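Local coordinates for protein putative alpha KG dependent 2,4-D dioxygenase (Burkholderia xenovorans, PDB 5J92) that binds an iron(II) ion and is probably a 2-oxoglutarate-dependent dioxygenase of the TauD/TfdA family, at residues P49-L63 with V258-M270. Numbering follows the deposited sequence.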
# COMPACT_ATOMS: atom_id res chain seq x y z
N PRO A 49 -13.90 -11.68 15.02
CA PRO A 49 -14.33 -10.27 15.10
C PRO A 49 -15.28 -9.83 13.98
O PRO A 49 -15.84 -8.72 14.07
CB PRO A 49 -13.00 -9.49 15.05
CG PRO A 49 -12.03 -10.42 14.45
CD PRO A 49 -12.44 -11.81 14.86
N VAL A 50 -15.48 -10.65 12.94
CA VAL A 50 -16.48 -10.41 11.90
C VAL A 50 -17.55 -11.49 12.04
O VAL A 50 -17.24 -12.69 11.94
CB VAL A 50 -15.90 -10.44 10.48
CG1 VAL A 50 -17.02 -10.19 9.43
CG2 VAL A 50 -14.76 -9.43 10.31
N LEU A 51 -18.79 -11.08 12.32
CA LEU A 51 -19.92 -11.98 12.43
C LEU A 51 -20.95 -11.64 11.36
O LEU A 51 -21.31 -10.47 11.17
CB LEU A 51 -20.55 -11.90 13.83
CG LEU A 51 -19.69 -12.34 15.02
CD1 LEU A 51 -20.42 -12.11 16.34
CD2 LEU A 51 -19.32 -13.81 14.89
N ILE A 52 -21.42 -12.67 10.67
CA ILE A 52 -22.34 -12.56 9.54
C ILE A 52 -23.64 -13.24 9.93
O ILE A 52 -23.65 -14.45 10.22
CB ILE A 52 -21.76 -13.22 8.28
CG1 ILE A 52 -20.40 -12.61 7.94
CG2 ILE A 52 -22.75 -13.15 7.14
CD1 ILE A 52 -19.42 -13.65 7.44
N PHE A 53 -24.73 -12.49 9.91
CA PHE A 53 -26.05 -13.07 10.17
C PHE A 53 -26.81 -13.11 8.85
O PHE A 53 -27.27 -12.06 8.36
CB PHE A 53 -26.81 -12.24 11.22
CG PHE A 53 -26.04 -12.04 12.50
CD1 PHE A 53 -25.15 -10.98 12.63
CD2 PHE A 53 -26.21 -12.89 13.58
CE1 PHE A 53 -24.44 -10.78 13.81
CE2 PHE A 53 -25.51 -12.70 14.76
CZ PHE A 53 -24.63 -11.65 14.88
N PRO A 54 -26.93 -14.27 8.21
CA PRO A 54 -27.56 -14.32 6.88
C PRO A 54 -29.05 -14.02 6.93
O PRO A 54 -29.73 -14.27 7.93
CB PRO A 54 -27.31 -15.76 6.42
CG PRO A 54 -26.17 -16.27 7.27
CD PRO A 54 -26.36 -15.57 8.61
N ARG A 55 -29.55 -13.47 5.82
CA ARG A 55 -30.99 -13.42 5.53
C ARG A 55 -31.79 -12.75 6.66
O ARG A 55 -32.76 -13.30 7.19
CB ARG A 55 -31.52 -14.83 5.23
CG ARG A 55 -30.86 -15.45 3.99
CD ARG A 55 -31.12 -16.96 3.82
NE ARG A 55 -30.23 -17.79 4.64
CZ ARG A 55 -29.01 -18.19 4.27
NH1 ARG A 55 -28.27 -18.94 5.10
NH2 ARG A 55 -28.51 -17.85 3.09
N GLN A 56 -31.38 -11.53 7.00
CA GLN A 56 -32.04 -10.74 8.03
C GLN A 56 -32.87 -9.66 7.34
O GLN A 56 -32.38 -8.58 7.01
CB GLN A 56 -31.02 -10.13 8.99
CG GLN A 56 -30.26 -11.14 9.82
CD GLN A 56 -31.16 -12.00 10.67
OE1 GLN A 56 -32.14 -11.52 11.25
NE2 GLN A 56 -30.86 -13.29 10.73
N TYR A 57 -34.15 -9.96 7.12
CA TYR A 57 -35.07 -9.01 6.49
C TYR A 57 -35.69 -8.12 7.56
O TYR A 57 -36.87 -8.22 7.91
CB TYR A 57 -36.13 -9.76 5.69
CG TYR A 57 -35.61 -10.32 4.39
CD1 TYR A 57 -34.92 -11.54 4.35
CD2 TYR A 57 -35.79 -9.64 3.19
CE1 TYR A 57 -34.43 -12.05 3.16
CE2 TYR A 57 -35.31 -10.16 1.99
CZ TYR A 57 -34.62 -11.36 1.99
OH TYR A 57 -34.13 -11.87 0.81
N ILE A 58 -34.87 -7.21 8.08
CA ILE A 58 -35.27 -6.32 9.17
C ILE A 58 -35.22 -4.87 8.72
O ILE A 58 -34.43 -4.49 7.85
CB ILE A 58 -34.38 -6.53 10.41
CG1 ILE A 58 -32.93 -6.20 10.06
CG2 ILE A 58 -34.49 -7.98 10.88
CD1 ILE A 58 -32.00 -6.29 11.22
N ASP A 59 -36.08 -4.04 9.32
CA ASP A 59 -36.05 -2.62 8.99
C ASP A 59 -34.99 -1.89 9.83
O ASP A 59 -34.28 -2.49 10.65
CB ASP A 59 -37.43 -1.98 9.16
CG ASP A 59 -37.97 -2.06 10.58
OD1 ASP A 59 -37.19 -2.17 11.56
OD2 ASP A 59 -39.21 -1.98 10.73
N ASP A 60 -34.88 -0.58 9.62
CA ASP A 60 -33.82 0.19 10.26
C ASP A 60 -34.01 0.28 11.77
O ASP A 60 -33.03 0.26 12.52
CB ASP A 60 -33.74 1.59 9.64
CG ASP A 60 -33.15 1.57 8.26
OD1 ASP A 60 -32.58 0.53 7.88
OD2 ASP A 60 -33.23 2.59 7.55
N ASP A 61 -35.25 0.41 12.23
CA ASP A 61 -35.48 0.41 13.67
C ASP A 61 -34.96 -0.87 14.30
O ASP A 61 -34.28 -0.83 15.33
CB ASP A 61 -36.97 0.57 13.98
CG ASP A 61 -37.48 1.96 13.69
OD1 ASP A 61 -36.64 2.89 13.66
OD2 ASP A 61 -38.71 2.12 13.51
N GLN A 62 -35.23 -2.01 13.67
CA GLN A 62 -34.78 -3.27 14.25
C GLN A 62 -33.27 -3.41 14.14
O GLN A 62 -32.63 -3.94 15.06
CB GLN A 62 -35.51 -4.43 13.58
CG GLN A 62 -37.01 -4.38 13.87
CD GLN A 62 -37.82 -5.20 12.90
OE1 GLN A 62 -37.37 -5.48 11.79
NE2 GLN A 62 -39.04 -5.55 13.29
N LEU A 63 -32.67 -2.92 13.05
CA LEU A 63 -31.21 -2.92 12.95
C LEU A 63 -30.58 -2.09 14.06
O LEU A 63 -29.63 -2.53 14.72
CB LEU A 63 -30.78 -2.38 11.59
CG LEU A 63 -29.28 -2.18 11.41
CD1 LEU A 63 -28.55 -3.51 11.50
CD2 LEU A 63 -28.97 -1.44 10.11
N VAL A 258 -27.49 -10.86 -0.46
CA VAL A 258 -28.58 -9.96 -0.11
C VAL A 258 -29.06 -10.25 1.30
O VAL A 258 -29.25 -11.42 1.69
CB VAL A 258 -29.72 -10.09 -1.14
CG1 VAL A 258 -31.00 -9.43 -0.62
CG2 VAL A 258 -29.30 -9.43 -2.46
N ARG A 259 -29.22 -9.19 2.10
CA ARG A 259 -29.69 -9.22 3.48
C ARG A 259 -28.74 -9.95 4.43
O ARG A 259 -29.17 -10.41 5.51
CB ARG A 259 -31.10 -9.80 3.58
CG ARG A 259 -32.19 -8.91 2.99
CD ARG A 259 -32.26 -7.56 3.67
NE ARG A 259 -33.39 -6.80 3.14
CZ ARG A 259 -34.12 -5.94 3.84
NH1 ARG A 259 -33.84 -5.71 5.11
NH2 ARG A 259 -35.13 -5.31 3.25
N ASP A 260 -27.46 -10.03 4.08
CA ASP A 260 -26.43 -10.31 5.06
C ASP A 260 -26.42 -9.15 6.06
O ASP A 260 -26.39 -7.98 5.67
CB ASP A 260 -25.05 -10.38 4.41
CG ASP A 260 -24.70 -11.74 3.84
OD1 ASP A 260 -25.43 -12.73 4.02
OD2 ASP A 260 -23.62 -11.80 3.21
N LEU A 261 -26.43 -9.47 7.35
CA LEU A 261 -26.08 -8.50 8.38
C LEU A 261 -24.68 -8.83 8.85
O LEU A 261 -24.45 -9.89 9.45
CB LEU A 261 -27.09 -8.53 9.53
CG LEU A 261 -27.22 -7.28 10.41
CD1 LEU A 261 -28.22 -7.54 11.52
CD2 LEU A 261 -25.91 -6.85 11.02
N VAL A 262 -23.73 -7.93 8.60
CA VAL A 262 -22.34 -8.15 8.97
C VAL A 262 -22.00 -7.17 10.09
O VAL A 262 -22.17 -5.95 9.95
CB VAL A 262 -21.38 -7.98 7.77
CG1 VAL A 262 -19.93 -8.13 8.24
CG2 VAL A 262 -21.71 -9.00 6.69
N MET A 263 -21.54 -7.73 11.20
CA MET A 263 -21.16 -7.00 12.40
C MET A 263 -19.68 -7.24 12.62
O MET A 263 -19.23 -8.40 12.60
CB MET A 263 -22.01 -7.48 13.58
CG MET A 263 -21.44 -7.31 14.96
SD MET A 263 -22.52 -8.18 16.12
CE MET A 263 -21.84 -7.64 17.68
N TRP A 264 -18.90 -6.16 12.75
CA TRP A 264 -17.46 -6.32 12.93
C TRP A 264 -16.94 -5.43 14.06
O TRP A 264 -17.46 -4.34 14.32
CB TRP A 264 -16.67 -6.07 11.62
CG TRP A 264 -16.58 -4.63 11.13
CD1 TRP A 264 -15.63 -3.70 11.46
CD2 TRP A 264 -17.46 -3.99 10.21
NE1 TRP A 264 -15.88 -2.50 10.80
CE2 TRP A 264 -17.00 -2.67 10.02
CE3 TRP A 264 -18.61 -4.41 9.52
CZ2 TRP A 264 -17.63 -1.77 9.18
CZ3 TRP A 264 -19.24 -3.50 8.69
CH2 TRP A 264 -18.76 -2.20 8.52
N ASP A 265 -15.93 -5.96 14.74
CA ASP A 265 -15.34 -5.34 15.93
C ASP A 265 -14.15 -4.49 15.48
O ASP A 265 -13.09 -5.02 15.14
CB ASP A 265 -14.95 -6.42 16.93
CG ASP A 265 -14.53 -5.87 18.30
OD1 ASP A 265 -14.24 -4.65 18.40
OD2 ASP A 265 -14.50 -6.66 19.27
N ASN A 266 -14.33 -3.17 15.46
CA ASN A 266 -13.26 -2.27 15.07
C ASN A 266 -12.06 -2.33 16.01
O ASN A 266 -10.96 -1.89 15.63
CB ASN A 266 -13.78 -0.83 14.97
CG ASN A 266 -14.79 -0.67 13.85
OD1 ASN A 266 -14.40 -0.54 12.70
ND2 ASN A 266 -16.08 -0.67 14.17
N ARG A 267 -12.23 -2.86 17.22
CA ARG A 267 -11.14 -2.96 18.18
C ARG A 267 -10.09 -3.99 17.79
O ARG A 267 -9.03 -4.02 18.42
CB ARG A 267 -11.69 -3.29 19.57
CG ARG A 267 -12.70 -2.27 20.08
CD ARG A 267 -13.41 -2.76 21.33
NE ARG A 267 -14.28 -3.91 21.08
CZ ARG A 267 -15.13 -4.40 21.97
NH1 ARG A 267 -15.23 -3.82 23.17
NH2 ARG A 267 -15.89 -5.45 21.67
N ALA A 268 -10.37 -4.83 16.78
CA ALA A 268 -9.46 -5.89 16.37
C ALA A 268 -9.18 -5.88 14.87
O ALA A 268 -8.50 -6.79 14.38
CB ALA A 268 -10.03 -7.27 16.75
N LEU A 269 -9.69 -4.91 14.12
CA LEU A 269 -9.67 -5.01 12.68
C LEU A 269 -9.35 -3.69 12.02
O LEU A 269 -9.46 -2.62 12.62
CB LEU A 269 -11.02 -5.48 12.12
CG LEU A 269 -11.52 -6.84 12.58
CD1 LEU A 269 -13.00 -6.91 12.38
CD2 LEU A 269 -10.80 -7.91 11.75
N MET A 270 -8.98 -3.80 10.75
CA MET A 270 -9.16 -2.77 9.76
C MET A 270 -10.10 -3.35 8.72
O MET A 270 -10.24 -4.58 8.61
CB MET A 270 -7.83 -2.35 9.11
CG MET A 270 -7.01 -1.35 9.93
SD MET A 270 -5.70 -0.58 8.98
CE MET A 270 -4.85 -2.01 8.33
O HOH W 1 -18.15 -8.66 15.65
O HOH W 2 -27.92 -13.16 3.41
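Leu-51 and Met-263 exchange both backbone hydrogen bonds, Leu-51 N to Met-263 O and Met-263 N to Leu-51 O, each 2.7 Å, in the antiparallel pairing of strand 50-53 with strand 261-265; Phe-53 pairs likewise with Leu-261. Asp-265 N adds a bond to Pro-49 O at one end; at the other, beyond the strands, Gln-56 N reaches Arg-259 O (2.9 Å). A water accepts from Arg-55 N and donates to Val-258 O and Asp-260 OD1, bridging the two segments where one leaves the sheet and the other enters it. Asp-260 OD2 is held by Ser-257 N and His-254 NE2.

Apolar packing differs on the two faces. On that of Phe-53, Met-263 SD sits 4.0 Å from Phe-53 CE1 at the ring edge, a Met-aromatic contact, with Ile-41 of helix 35-47 touching both side chains. Leu-261 has CG anti to its backbone N (chi1 -157°), which carries CD1 to the methyl ends of Ile-58 and Leu-63, tying helix 60-67 to the sheet. On the other face, Val-50 CG1 meets Val-262 CG1 at 3.8 Å, whereas CG2 turns to Leu-269 CD1, a methyl that also packs on Pro-49 CB.

Arg-259 crosses one face of the Tyr-57 ring: its CG stands over the ring centre, a CH-pi contact 3.5 Å from the centroid. The chain bends at chi2 (-60°) and brings NH1 to Ile-58 O for a weak bond, the oxygen lying in the guanidinium plane. Tyr-140 meets this arginine by a cation-pi contact.

Trp-264 is on the face of Val-50, its indole pointing away from strand 50-53 toward the iron ligands His-271 and Asp-124. Four nearly straight bonds and apolar packing on both faces thus join the two middle strands of the larger sheet of the double-stranded beta-helix fold, and the face carrying Trp-264 is turned to the iron(II) site.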